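Local coordinates for protein nucleoporin nup120 (Schizosaccharomyces pombe, PDB 4GQ2) that serves as a structural component of the nuclear pore complex, whose members can also dock transiently associated nuclear transport factors, at residues D409-T412 against D418-E421; Q425-H430 against N501-F506; L441-N446 against A507-Y512; I479-N484 against Y490-Y495; R680-I685 against T769-F774. All blocks are in the same frame, centred on the assembly; numbering follows the deposited sequence.

Interaction 1: residues D409-T412 against D418-E421; sequences DVPT and DISE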
# COMPACT_ATOMS: atom_id res chain seq x y z
N ASP A 409 13.07 1.39 -17.44
CA ASP A 409 13.32 0.44 -18.52
C ASP A 409 12.59 -0.86 -18.22
O ASP A 409 12.28 -1.16 -17.06
CB ASP A 409 14.82 0.18 -18.69
CG ASP A 409 15.57 1.38 -19.23
OD1 ASP A 409 14.94 2.33 -19.75
OD2 ASP A 409 16.82 1.37 -19.14
N VAL A 410 12.31 -1.62 -19.27
CA VAL A 410 11.70 -2.93 -19.15
C VAL A 410 12.54 -3.79 -18.20
O VAL A 410 13.74 -3.96 -18.42
CB VAL A 410 11.55 -3.58 -20.55
CG1 VAL A 410 11.34 -5.08 -20.44
CG2 VAL A 410 10.39 -2.94 -21.31
N PRO A 411 11.92 -4.29 -17.11
CA PRO A 411 12.65 -5.04 -16.09
C PRO A 411 13.39 -6.26 -16.64
O PRO A 411 12.81 -7.05 -17.39
CB PRO A 411 11.56 -5.51 -15.11
CG PRO A 411 10.25 -5.05 -15.67
CD PRO A 411 10.54 -3.99 -16.69
N THR A 412 14.65 -6.40 -16.24
CA THR A 412 15.50 -7.50 -16.68
C THR A 412 15.68 -8.49 -15.54
O THR A 412 16.22 -9.58 -15.73
CB THR A 412 16.88 -7.00 -17.14
OG1 THR A 412 17.43 -6.12 -16.14
CG2 THR A 412 16.77 -6.24 -18.47
N ASP A 418 7.26 -7.41 -12.73
CA ASP A 418 7.28 -7.08 -14.16
C ASP A 418 6.50 -5.80 -14.46
O ASP A 418 6.04 -5.12 -13.55
CB ASP A 418 6.76 -8.27 -14.98
CG ASP A 418 7.47 -8.43 -16.33
OD1 ASP A 418 7.99 -7.44 -16.90
OD2 ASP A 418 7.50 -9.58 -16.84
N ILE A 419 6.36 -5.49 -15.75
CA ILE A 419 5.80 -4.22 -16.23
C ILE A 419 4.47 -3.85 -15.60
O ILE A 419 4.30 -2.73 -15.11
CB ILE A 419 5.68 -4.23 -17.78
CG1 ILE A 419 7.06 -4.38 -18.41
CG2 ILE A 419 5.03 -2.95 -18.30
CD1 ILE A 419 7.02 -4.67 -19.90
N SER A 420 3.53 -4.78 -15.61
CA SER A 420 2.19 -4.51 -15.10
C SER A 420 2.17 -4.25 -13.60
O SER A 420 1.57 -3.27 -13.16
CB SER A 420 1.21 -5.63 -15.48
OG SER A 420 0.87 -5.50 -16.84
N GLU A 421 2.85 -5.11 -12.83
CA GLU A 421 3.01 -4.91 -11.39
C GLU A 421 3.53 -3.51 -11.06
O GLU A 421 2.96 -2.82 -10.22
CB GLU A 421 3.94 -5.95 -10.78
CG GLU A 421 3.43 -7.38 -10.87
CD GLU A 421 4.57 -8.37 -11.02
OE1 GLU A 421 4.92 -8.76 -12.17
OE2 GLU A 421 5.13 -8.76 -9.97
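Pro411 and Val410 rest against Ile419 and Asp418, where the loop before helix 419-428 folds back on the helix start. Two contacts are apolar. Pro411 CD lies 3.9 Å from Ile419 CG1, the ring set across the isoleucine at about a right angle, and Val410 CG2 meets Ile419 CD1 at 4.0 Å. Ile419 reaches both because its CG1 branch is anti to the carbonyl carbon (chi1 -62°), the longer arm going to the loop. The third contact is mixed: Pro411 CG sits 3.5 Å from Asp418 OD1. That oxygen also accepts from Ile419 N at 2.8 Å on its anti side, while Asp418 N donates a hydrogen bond to Glu421 OE1 at 2.8 Å. Asp418 OD2 bonds a polar side chain of another protein's chain. With an alanine here, Ile419 N and that neighbouring side chain would probably lose their acceptor and a gap open beside the proline ring. The chemistry pairs apolar loop packing with a carboxylate that ties the helix start to a second protein.

Interaction 2: residues Q425-H430 against N501-F506; sequences QHIFAH and NEWERF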
# COMPACT_ATOMS: atom_id res chain seq x y z
N GLN A 425 1.32 -0.40 -9.39
CA GLN A 425 1.76 0.20 -8.14
C GLN A 425 1.88 1.72 -8.26
O GLN A 425 1.32 2.45 -7.43
CB GLN A 425 3.09 -0.38 -7.66
CG GLN A 425 2.94 -1.35 -6.50
CD GLN A 425 3.88 -1.04 -5.33
OE1 GLN A 425 3.89 -1.75 -4.32
NE2 GLN A 425 4.66 0.03 -5.46
N HIS A 426 2.56 2.18 -9.30
CA HIS A 426 2.77 3.60 -9.54
C HIS A 426 1.49 4.39 -9.69
O HIS A 426 1.36 5.48 -9.13
CB HIS A 426 3.67 3.81 -10.76
CG HIS A 426 3.79 5.25 -11.17
ND1 HIS A 426 3.05 5.79 -12.15
CD2 HIS A 426 4.59 6.28 -10.67
CE1 HIS A 426 3.35 7.09 -12.28
NE2 HIS A 426 4.30 7.39 -11.38
N ILE A 427 0.54 3.86 -10.44
CA ILE A 427 -0.72 4.55 -10.67
C ILE A 427 -1.61 4.63 -9.41
O ILE A 427 -2.26 5.64 -9.18
CB ILE A 427 -1.50 3.91 -11.83
CG1 ILE A 427 -0.73 4.13 -13.14
CG2 ILE A 427 -2.92 4.46 -11.94
CD1 ILE A 427 -1.21 3.27 -14.29
N PHE A 428 -1.62 3.57 -8.61
CA PHE A 428 -2.47 3.52 -7.42
C PHE A 428 -1.85 4.10 -6.15
O PHE A 428 -2.51 4.17 -5.11
CB PHE A 428 -3.03 2.12 -7.21
CG PHE A 428 -4.19 1.80 -8.10
CD1 PHE A 428 -3.98 1.26 -9.37
CD2 PHE A 428 -5.49 2.10 -7.71
CE1 PHE A 428 -5.05 1.00 -10.21
CE2 PHE A 428 -6.56 1.84 -8.54
CZ PHE A 428 -6.34 1.28 -9.79
N ALA A 429 -0.59 4.52 -6.23
CA ALA A 429 0.10 5.15 -5.12
C ALA A 429 0.53 6.56 -5.50
O ALA A 429 1.50 7.09 -4.96
CB ALA A 429 1.30 4.31 -4.68
N HIS A 430 -0.21 7.18 -6.41
CA HIS A 430 0.21 8.46 -6.97
C HIS A 430 -0.45 9.67 -6.36
O HIS A 430 -0.08 10.80 -6.68
CB HIS A 430 0.04 8.46 -8.48
CG HIS A 430 0.96 9.42 -9.19
ND1 HIS A 430 0.53 10.54 -9.79
CD2 HIS A 430 2.35 9.39 -9.35
CE1 HIS A 430 1.58 11.19 -10.33
NE2 HIS A 430 2.69 10.49 -10.06
N ASN A 501 3.95 0.82 -23.09
CA ASN A 501 3.39 2.04 -23.68
C ASN A 501 1.90 2.22 -23.42
O ASN A 501 1.43 3.34 -23.23
CB ASN A 501 3.66 2.08 -25.20
CG ASN A 501 5.14 2.22 -25.53
OD1 ASN A 501 5.97 2.56 -24.68
ND2 ASN A 501 5.47 1.97 -26.78
N GLU A 502 1.16 1.12 -23.41
CA GLU A 502 -0.25 1.19 -23.05
C GLU A 502 -0.42 1.64 -21.60
O GLU A 502 -1.23 2.52 -21.31
CB GLU A 502 -0.96 -0.14 -23.32
CG GLU A 502 -2.48 -0.07 -23.23
CD GLU A 502 -3.13 0.83 -24.28
OE1 GLU A 502 -4.37 0.84 -24.37
OE2 GLU A 502 -2.42 1.53 -25.03
N TRP A 503 0.34 1.05 -20.69
CA TRP A 503 0.33 1.49 -19.29
C TRP A 503 0.67 2.95 -19.19
O TRP A 503 -0.03 3.71 -18.53
CB TRP A 503 1.29 0.67 -18.45
CG TRP A 503 0.75 -0.66 -17.97
CD1 TRP A 503 1.11 -1.93 -18.41
CD2 TRP A 503 -0.26 -0.89 -16.93
NE1 TRP A 503 0.41 -2.90 -17.73
CE2 TRP A 503 -0.42 -2.34 -16.83
CE3 TRP A 503 -1.00 -0.06 -16.10
CZ2 TRP A 503 -1.31 -2.91 -15.93
CZ3 TRP A 503 -1.89 -0.64 -15.20
CH2 TRP A 503 -2.04 -2.04 -15.12
N GLU A 504 1.73 3.36 -19.88
CA GLU A 504 2.11 4.77 -19.91
C GLU A 504 0.99 5.70 -20.35
O GLU A 504 0.75 6.73 -19.70
CB GLU A 504 3.34 4.99 -20.78
CG GLU A 504 3.81 6.44 -20.78
CD GLU A 504 5.25 6.59 -21.21
OE1 GLU A 504 5.60 6.09 -22.30
OE2 GLU A 504 6.03 7.20 -20.45
N ARG A 505 0.31 5.35 -21.44
CA ARG A 505 -0.80 6.18 -21.94
C ARG A 505 -1.88 6.31 -20.88
O ARG A 505 -2.40 7.40 -20.65
CB ARG A 505 -1.41 5.58 -23.21
CG ARG A 505 -0.62 5.85 -24.47
CD ARG A 505 -1.24 5.16 -25.68
NE ARG A 505 -0.20 4.92 -26.68
CZ ARG A 505 0.30 3.72 -26.98
NH1 ARG A 505 -0.17 2.62 -26.39
NH2 ARG A 505 1.26 3.63 -27.89
N PHE A 506 -2.22 5.19 -20.26
CA PHE A 506 -3.24 5.18 -19.23
C PHE A 506 -2.85 6.09 -18.06
O PHE A 506 -3.67 6.89 -17.59
CB PHE A 506 -3.51 3.76 -18.75
CG PHE A 506 -4.69 3.67 -17.83
CD1 PHE A 506 -5.98 3.70 -18.34
CD2 PHE A 506 -4.50 3.61 -16.45
CE1 PHE A 506 -7.07 3.63 -17.49
CE2 PHE A 506 -5.60 3.56 -15.60
CZ PHE A 506 -6.88 3.57 -16.12
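Ile427 sends its CD1 methyl between two aromatic side chains of helix 492-515, Trp503 and Phe506, which stand one turn apart. The isoleucine crosses each at about a right angle and arrives at the rim of both rings, near their planes, so the methyl covers neither face. It lies 3.8 Å from Trp503 CE3, on the six-membered part of the indole, and 4.0 Å from Phe506 CD2. The rings leave the helix differently: Phe506 has CG anti to the backbone N (chi1 -172°), whereas Trp503 has CG anti to the carbonyl carbon (chi1 -83°), and these torsions bring both ring edges to the same methyl. An isoleucine suits the place because its CG1 arm is slender enough to put a terminal methyl at both ring edges.

The polar edge of the indole faces elsewhere, since Trp503 NE1 is bonded to Ser420 OG, while Trp423 meets the indole with its plane nearly parallel. Phe506 in turn packs edge-to-face with Phe444. Between the two segments the contact is purely apolar, three buried side chains joining two helices by shape and by removal of hydrocarbon from water, with the indole N-H satisfied on the helix that supplies the isoleucine.

Interaction 3: residues L441-N446 against A507-Y512; sequences LLSFQN and AKLVAY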
# COMPACT_ATOMS: atom_id res chain seq x y z
N LEU A 441 -10.43 4.74 -17.14
CA LEU A 441 -10.76 3.36 -17.46
C LEU A 441 -11.87 3.24 -18.51
O LEU A 441 -11.81 2.35 -19.37
CB LEU A 441 -11.12 2.58 -16.19
CG LEU A 441 -11.24 1.06 -16.33
CD1 LEU A 441 -9.95 0.47 -16.88
CD2 LEU A 441 -11.59 0.44 -14.98
N LEU A 442 -12.87 4.11 -18.43
CA LEU A 442 -13.95 4.21 -19.43
C LEU A 442 -13.40 4.39 -20.84
O LEU A 442 -13.75 3.64 -21.76
CB LEU A 442 -14.85 5.40 -19.10
CG LEU A 442 -16.29 5.24 -18.59
CD1 LEU A 442 -16.38 4.50 -17.26
CD2 LEU A 442 -16.91 6.62 -18.46
N SER A 443 -12.54 5.38 -21.00
CA SER A 443 -11.90 5.72 -22.27
C SER A 443 -11.16 4.53 -22.89
O SER A 443 -11.08 4.41 -24.12
CB SER A 443 -10.97 6.91 -22.07
OG SER A 443 -10.14 7.13 -23.21
N PHE A 444 -10.62 3.66 -22.04
CA PHE A 444 -9.88 2.48 -22.50
C PHE A 444 -10.82 1.30 -22.74
O PHE A 444 -10.40 0.13 -22.73
CB PHE A 444 -8.74 2.13 -21.52
CG PHE A 444 -7.46 2.89 -21.77
CD1 PHE A 444 -7.45 4.29 -21.86
CD2 PHE A 444 -6.25 2.21 -21.92
CE1 PHE A 444 -6.27 4.98 -22.11
CE2 PHE A 444 -5.06 2.91 -22.15
CZ PHE A 444 -5.08 4.29 -22.25
N GLN A 445 -12.09 1.62 -22.96
CA GLN A 445 -13.14 0.65 -23.27
C GLN A 445 -14.14 1.33 -24.21
O GLN A 445 -13.74 2.07 -25.12
CB GLN A 445 -13.84 0.17 -21.98
CG GLN A 445 -12.92 -0.49 -20.96
CD GLN A 445 -13.64 -1.01 -19.72
OE1 GLN A 445 -13.21 -1.98 -19.11
NE2 GLN A 445 -14.75 -0.36 -19.35
N ASN A 446 -15.44 1.10 -23.99
CA ASN A 446 -16.50 1.73 -24.78
C ASN A 446 -17.07 2.96 -24.08
O ASN A 446 -16.43 4.01 -24.01
CB ASN A 446 -17.63 0.74 -25.09
CG ASN A 446 -17.12 -0.57 -25.68
OD1 ASN A 446 -16.23 -0.59 -26.53
ND2 ASN A 446 -17.70 -1.67 -25.22
N ALA A 507 -1.59 5.99 -17.63
CA ALA A 507 -1.07 6.82 -16.55
C ALA A 507 -1.11 8.30 -16.90
O ALA A 507 -1.46 9.13 -16.06
CB ALA A 507 0.35 6.40 -16.18
N LYS A 508 -0.78 8.62 -18.15
CA LYS A 508 -0.86 10.00 -18.64
C LYS A 508 -2.28 10.54 -18.64
O LYS A 508 -2.52 11.68 -18.25
CB LYS A 508 -0.24 10.14 -20.04
CG LYS A 508 1.26 10.33 -20.04
CD LYS A 508 1.73 10.94 -21.36
CE LYS A 508 3.23 11.21 -21.37
NZ LYS A 508 4.04 9.99 -21.63
N LEU A 509 -3.24 9.71 -19.06
CA LEU A 509 -4.64 10.12 -19.05
C LEU A 509 -5.13 10.37 -17.62
O LEU A 509 -5.79 11.38 -17.36
CB LEU A 509 -5.52 9.08 -19.75
CG LEU A 509 -7.01 9.41 -19.85
CD1 LEU A 509 -7.24 10.83 -20.36
CD2 LEU A 509 -7.75 8.37 -20.70
N VAL A 510 -4.79 9.46 -16.72
CA VAL A 510 -5.15 9.59 -15.32
C VAL A 510 -4.61 10.90 -14.73
O VAL A 510 -5.38 11.69 -14.18
CB VAL A 510 -4.66 8.38 -14.50
CG1 VAL A 510 -4.80 8.65 -13.00
CG2 VAL A 510 -5.45 7.14 -14.88
N ALA A 511 -3.31 11.12 -14.86
CA ALA A 511 -2.67 12.35 -14.39
C ALA A 511 -3.25 13.59 -15.07
O ALA A 511 -3.38 14.64 -14.44
CB ALA A 511 -1.16 12.31 -14.58
N TYR A 512 -3.61 13.46 -16.35
CA TYR A 512 -4.15 14.59 -17.11
C TYR A 512 -5.52 15.01 -16.59
O TYR A 512 -5.79 16.19 -16.39
CB TYR A 512 -4.20 14.29 -18.61
CG TYR A 512 -4.95 15.32 -19.42
CD1 TYR A 512 -4.35 16.54 -19.77
CD2 TYR A 512 -6.26 15.09 -19.83
CE1 TYR A 512 -5.05 17.49 -20.51
CE2 TYR A 512 -6.96 16.02 -20.56
CZ TYR A 512 -6.37 17.22 -20.90
OH TYR A 512 -7.10 18.13 -21.62
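Ser443 and Leu509 face each other with their CA atoms 9.1 Å apart, at the point where helix 434-443 is ending and Phe444 is the first residue to leave helical backbone angles, beside the unbroken helix 492-515. Leu509 spans the gap with one methyl. Its CG is anti to the backbone N (chi1 -178°), which directs the branched end toward both partners. CD2 lies 3.7 Å from Ser443 OG and 3.8 Å from Ser443 CB, so the small serine gives the leucine a close seat at the end of the helix. On the phenylalanine the same methyl comes to the ring edge, near its plane, 4.0 Å from Phe444 CE1, and the two side chains slide past each other in opposite directions.

The neighbours extend this patch: Leu509 packs on Ala440 of helix 434-443, and Val510 on Ser436, Ile437 and Ala440. A leucine suits the position because its branched end can touch a ring and a hydroxyl-bearing carbon together. All three touching residues are only partly buried, and between 441-446 and 507-512 the contact is van der Waals packing round a single methyl, with Ser443 OG packing against the leucine rather than bonding to it.

Interaction 4: residues I479-N484 against Y490-Y495; sequences IQIEPN and YDYYEY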
# COMPACT_ATOMS: atom_id res chain seq x y z
N ILE A 479 -3.45 -5.70 -25.48
CA ILE A 479 -2.10 -5.90 -26.01
C ILE A 479 -1.89 -7.32 -26.52
O ILE A 479 -2.05 -8.29 -25.77
CB ILE A 479 -1.00 -5.49 -25.01
CG1 ILE A 479 -1.31 -4.11 -24.40
CG2 ILE A 479 0.37 -5.49 -25.67
CD1 ILE A 479 -1.58 -3.01 -25.41
N GLN A 480 -1.53 -7.44 -27.79
CA GLN A 480 -1.42 -8.73 -28.44
C GLN A 480 0.03 -9.16 -28.59
O GLN A 480 0.89 -8.35 -28.93
CB GLN A 480 -2.11 -8.69 -29.81
CG GLN A 480 -3.60 -8.39 -29.74
CD GLN A 480 -4.26 -8.32 -31.11
OE1 GLN A 480 -3.60 -8.43 -32.15
NE2 GLN A 480 -5.58 -8.12 -31.11
N ILE A 481 0.28 -10.44 -28.33
CA ILE A 481 1.60 -11.02 -28.48
C ILE A 481 1.74 -11.64 -29.87
O ILE A 481 0.84 -12.34 -30.36
CB ILE A 481 1.89 -12.06 -27.37
CG1 ILE A 481 3.36 -12.51 -27.42
CG2 ILE A 481 0.94 -13.25 -27.44
CD1 ILE A 481 3.81 -13.31 -26.21
N GLU A 482 2.86 -11.35 -30.52
CA GLU A 482 3.10 -11.80 -31.89
C GLU A 482 4.22 -12.81 -32.02
O GLU A 482 5.23 -12.72 -31.31
CB GLU A 482 3.36 -10.61 -32.80
CG GLU A 482 2.07 -10.00 -33.34
CD GLU A 482 2.25 -8.59 -33.84
OE1 GLU A 482 2.77 -7.75 -33.07
OE2 GLU A 482 1.85 -8.32 -34.99
N PRO A 483 4.04 -13.79 -32.91
CA PRO A 483 5.10 -14.70 -33.37
C PRO A 483 6.29 -13.95 -33.97
O PRO A 483 6.12 -12.85 -34.51
CB PRO A 483 4.40 -15.53 -34.46
CG PRO A 483 3.11 -14.83 -34.75
CD PRO A 483 2.73 -14.17 -33.47
N ASN A 484 7.48 -14.55 -33.87
CA ASN A 484 8.73 -13.98 -34.41
C ASN A 484 9.88 -14.98 -34.22
O ASN A 484 9.91 -15.70 -33.22
CB ASN A 484 9.07 -12.66 -33.71
CG ASN A 484 9.92 -11.73 -34.56
OD1 ASN A 484 11.06 -11.44 -34.23
ND2 ASN A 484 9.35 -11.27 -35.68
N TYR A 490 7.49 -16.50 -29.76
CA TYR A 490 6.87 -15.18 -29.77
C TYR A 490 7.91 -14.07 -29.69
O TYR A 490 9.03 -14.29 -29.24
CB TYR A 490 5.86 -15.03 -28.63
CG TYR A 490 4.67 -15.95 -28.72
CD1 TYR A 490 3.56 -15.61 -29.50
CD2 TYR A 490 4.62 -17.14 -28.00
CE1 TYR A 490 2.45 -16.44 -29.57
CE2 TYR A 490 3.52 -17.98 -28.08
CZ TYR A 490 2.44 -17.63 -28.86
OH TYR A 490 1.34 -18.44 -28.94
N ASP A 491 7.52 -12.89 -30.16
CA ASP A 491 8.33 -11.68 -30.01
C ASP A 491 8.04 -11.11 -28.63
O ASP A 491 7.24 -10.19 -28.47
CB ASP A 491 8.00 -10.66 -31.11
CG ASP A 491 9.00 -9.52 -31.18
OD1 ASP A 491 9.84 -9.37 -30.27
OD2 ASP A 491 8.95 -8.74 -32.16
N TYR A 492 8.70 -11.68 -27.63
CA TYR A 492 8.56 -11.27 -26.24
C TYR A 492 8.96 -9.81 -26.02
O TYR A 492 8.31 -9.10 -25.26
CB TYR A 492 9.41 -12.18 -25.35
CG TYR A 492 8.99 -13.63 -25.42
CD1 TYR A 492 7.79 -14.06 -24.84
CD2 TYR A 492 9.79 -14.58 -26.07
CE1 TYR A 492 7.40 -15.39 -24.90
CE2 TYR A 492 9.40 -15.91 -26.13
CZ TYR A 492 8.21 -16.31 -25.55
OH TYR A 492 7.81 -17.64 -25.60
N TYR A 493 10.01 -9.38 -26.72
CA TYR A 493 10.53 -8.02 -26.63
C TYR A 493 9.50 -6.98 -27.06
O TYR A 493 9.31 -5.98 -26.37
CB TYR A 493 11.81 -7.90 -27.47
CG TYR A 493 12.54 -6.58 -27.34
CD1 TYR A 493 12.06 -5.42 -27.96
CD2 TYR A 493 13.74 -6.49 -26.62
CE1 TYR A 493 12.73 -4.21 -27.85
CE2 TYR A 493 14.42 -5.28 -26.51
CZ TYR A 493 13.91 -4.15 -27.13
OH TYR A 493 14.58 -2.95 -27.02
N GLU A 494 8.84 -7.21 -28.20
CA GLU A 494 7.81 -6.28 -28.70
C GLU A 494 6.58 -6.23 -27.81
O GLU A 494 5.95 -5.17 -27.67
CB GLU A 494 7.36 -6.64 -30.12
CG GLU A 494 7.83 -5.68 -31.20
CD GLU A 494 7.35 -4.25 -30.99
OE1 GLU A 494 6.13 -3.99 -31.05
OE2 GLU A 494 8.21 -3.38 -30.77
N TYR A 495 6.21 -7.38 -27.25
CA TYR A 495 5.09 -7.42 -26.34
C TYR A 495 5.35 -6.51 -25.14
O TYR A 495 4.52 -5.66 -24.80
CB TYR A 495 4.80 -8.86 -25.88
CG TYR A 495 3.65 -8.93 -24.91
CD1 TYR A 495 2.34 -8.72 -25.34
CD2 TYR A 495 3.86 -9.19 -23.56
CE1 TYR A 495 1.28 -8.78 -24.46
CE2 TYR A 495 2.80 -9.25 -22.67
CZ TYR A 495 1.52 -9.04 -23.13
OH TYR A 495 0.46 -9.11 -22.26
O HOH W 1 4.92 -9.28 -29.70
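A single, isolated beta bridge pairs Pro483 with Tyr490, bringing their CA atoms to 4.0 Å just before helix 492-515 begins. The motif is an N-capped helix start, with an inverse gamma turn centred on Asp491, in the loop joining helices 464-478 and 492-515. Asp491 N bonds Glu482 O at 2.6 Å, nearly straight at 177°, and a water that donates to Asp491 O and accepts from Glu482 N adds a second link. The cap is made by Asp491 OD1, which receives Glu494 N from above the carboxylate plane. Beside it, as modelled though poorly ordered, Asn484 stacks its amide on this carboxylate, the planes 20° apart. A leucine in place of Asp491 would probably leave Glu494 N without its capping acceptor and the first turn less firmly fixed.

Among the apolar contacts, Ile481 is central. With CG1 anti to the backbone N (chi1 -171°), it crosses Tyr490 at about a right angle and sets CD1 3.6 Å from Tyr490 CB, while its CB meets Tyr495 CD1. The chain of another protein packs on Ile481 and Tyr495 and bonds Tyr490 OH through its backbone. Further back, Ile479 CG2 touches Tyr495 CE1 at 3.6 Å, and Ile479 O and Gln480 O lie at the edge of the same ring, in its plane.

Interaction 5: residues R680-I685 against T769-F774; sequences RVLDSI and TALQFF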
# COMPACT_ATOMS: atom_id res chain seq x y z
N ARG A 680 -0.03 9.48 4.66
CA ARG A 680 0.48 10.11 3.45
C ARG A 680 1.77 10.87 3.71
O ARG A 680 2.73 10.76 2.95
CB ARG A 680 -0.59 11.00 2.80
CG ARG A 680 -1.70 10.17 2.15
CD ARG A 680 -2.87 10.98 1.61
NE ARG A 680 -3.84 10.09 0.98
CZ ARG A 680 -3.84 9.76 -0.32
NH1 ARG A 680 -2.95 10.28 -1.15
NH2 ARG A 680 -4.76 8.92 -0.78
N VAL A 681 1.81 11.62 4.82
CA VAL A 681 3.03 12.34 5.20
C VAL A 681 4.16 11.36 5.53
O VAL A 681 5.29 11.55 5.06
CB VAL A 681 2.78 13.32 6.37
CG1 VAL A 681 4.10 13.88 6.89
CG2 VAL A 681 1.86 14.45 5.94
N LEU A 682 3.86 10.31 6.31
CA LEU A 682 4.85 9.27 6.61
C LEU A 682 5.44 8.64 5.34
O LEU A 682 6.66 8.55 5.20
CB LEU A 682 4.27 8.17 7.52
CG LEU A 682 4.07 8.59 8.98
CD1 LEU A 682 3.42 7.47 9.78
CD2 LEU A 682 5.38 9.03 9.62
N ASP A 683 4.57 8.21 4.43
CA ASP A 683 5.01 7.60 3.17
C ASP A 683 6.01 8.53 2.48
O ASP A 683 7.07 8.10 2.02
CB ASP A 683 3.79 7.35 2.27
CG ASP A 683 4.17 6.79 0.92
OD1 ASP A 683 4.40 5.57 0.81
OD2 ASP A 683 4.24 7.57 -0.06
N SER A 684 5.66 9.81 2.44
CA SER A 684 6.48 10.82 1.78
C SER A 684 7.81 11.05 2.52
O SER A 684 8.85 11.19 1.89
CB SER A 684 5.67 12.11 1.64
OG SER A 684 6.48 13.15 1.17
N ILE A 685 7.78 11.09 3.85
CA ILE A 685 8.99 11.23 4.65
C ILE A 685 9.88 9.98 4.56
O ILE A 685 11.09 10.08 4.36
CB ILE A 685 8.68 11.56 6.13
CG1 ILE A 685 7.87 12.86 6.26
CG2 ILE A 685 9.97 11.67 6.95
CD1 ILE A 685 8.35 13.98 5.37
N THR A 769 -5.33 0.96 5.06
CA THR A 769 -3.99 0.46 4.80
C THR A 769 -3.26 0.08 6.07
O THR A 769 -3.58 0.57 7.16
CB THR A 769 -3.13 1.46 4.01
OG1 THR A 769 -2.72 2.51 4.89
CG2 THR A 769 -3.92 2.05 2.83
N ALA A 770 -2.24 -0.77 5.92
CA ALA A 770 -1.36 -1.13 7.03
C ALA A 770 -0.63 0.09 7.62
O ALA A 770 -0.35 0.12 8.82
CB ALA A 770 -0.37 -2.19 6.59
N LEU A 771 -0.31 1.08 6.79
CA LEU A 771 0.39 2.27 7.27
C LEU A 771 -0.54 3.21 8.03
O LEU A 771 -0.11 3.91 8.94
CB LEU A 771 1.11 3.00 6.13
CG LEU A 771 2.04 4.15 6.53
CD1 LEU A 771 3.15 3.67 7.46
CD2 LEU A 771 2.63 4.83 5.29
N GLN A 772 -1.82 3.22 7.67
CA GLN A 772 -2.83 3.97 8.42
C GLN A 772 -3.07 3.32 9.78
O GLN A 772 -3.26 4.00 10.79
CB GLN A 772 -4.15 4.09 7.63
CG GLN A 772 -4.03 4.88 6.33
CD GLN A 772 -5.23 4.72 5.40
OE1 GLN A 772 -6.07 3.84 5.56
NE2 GLN A 772 -5.30 5.60 4.40
N PHE A 773 -3.06 1.99 9.81
CA PHE A 773 -3.16 1.20 11.05
C PHE A 773 -1.98 1.54 11.98
O PHE A 773 -2.17 1.84 13.16
CB PHE A 773 -3.17 -0.28 10.68
CG PHE A 773 -3.40 -1.22 11.82
CD1 PHE A 773 -2.35 -1.63 12.63
CD2 PHE A 773 -4.66 -1.77 12.04
CE1 PHE A 773 -2.56 -2.53 13.66
CE2 PHE A 773 -4.88 -2.67 13.08
CZ PHE A 773 -3.82 -3.06 13.89
N PHE A 774 -0.76 1.50 11.44
CA PHE A 774 0.43 1.95 12.18
C PHE A 774 0.25 3.37 12.70
O PHE A 774 0.59 3.67 13.85
CB PHE A 774 1.66 1.89 11.28
CG PHE A 774 2.92 2.43 11.92
CD1 PHE A 774 3.60 1.69 12.88
CD2 PHE A 774 3.42 3.67 11.54
CE1 PHE A 774 4.77 2.17 13.45
CE2 PHE A 774 4.59 4.16 12.12
CZ PHE A 774 5.27 3.41 13.07
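Leu771 and Phe774 hold CG anti to the backbone N (chi1 -171° and 175°), and these torsions swing the side chains out from helix 770-777, Leu771 toward Leu682 and Asp683 of helix 672-703, Phe774 toward Leu682. Leu771 does most of the touching, through one methyl: CD2 lies 4.0 Å from Asp683 N, 4.1 Å from Asp683 CB and 4.3 Å from Leu682 CB, so it rests on the helix backbone and the roots of two side chains. Leu682 directs CD1 to the edge of the Phe774 ring, near its plane and 4.2 Å from CD2, the two side chains crossing at about a right angle. Leucines suit both places: the branched end of Leu771 reaches the helix backbone, and a methyl of Leu682 fits against the ring edge.

The carboxylate of Asp683 plays no part in this packing; it bonds Ser739 OG and forms a salt bridge with Lys687. At the start of the shorter helix Thr769 and Gln772 make a capping box, Gln772 N bonding Thr769 OG1 at 3.0 Å and Thr769 N bonding Gln772 OE1. Helix 790-803 packs on Leu682 and Phe774, and helix 719-739 on Phe774. With the local axes 10.3 Å apart and an angle of 106° between their directions, this is steep helix-on-helix packing in the interior of an alpha-helical domain.

Interactions 1, 2 and 5 are buried, interaction 4 is partly so, and interaction 3 lies at the surface. Helix 492-515 is shared by interactions 2, 3 and 4, while helix 419-428 serves interactions 1 and 2, joined through Ser420 and Trp503. Interactions 2 and 3 touch through Phe506 and Phe444. Chemistry follows place: where helices pack on one another or on a helix end, in 2, 3 and 5, single methyls meet ring edges; where chains enter helices, in 1 and 4, another protein's chain adjoins, and of the two N-cap aspartates only Asp491 makes a capping bond. Interaction 5 shares no helix with the others, though its nearest atoms come within about 6 Å of interaction 2.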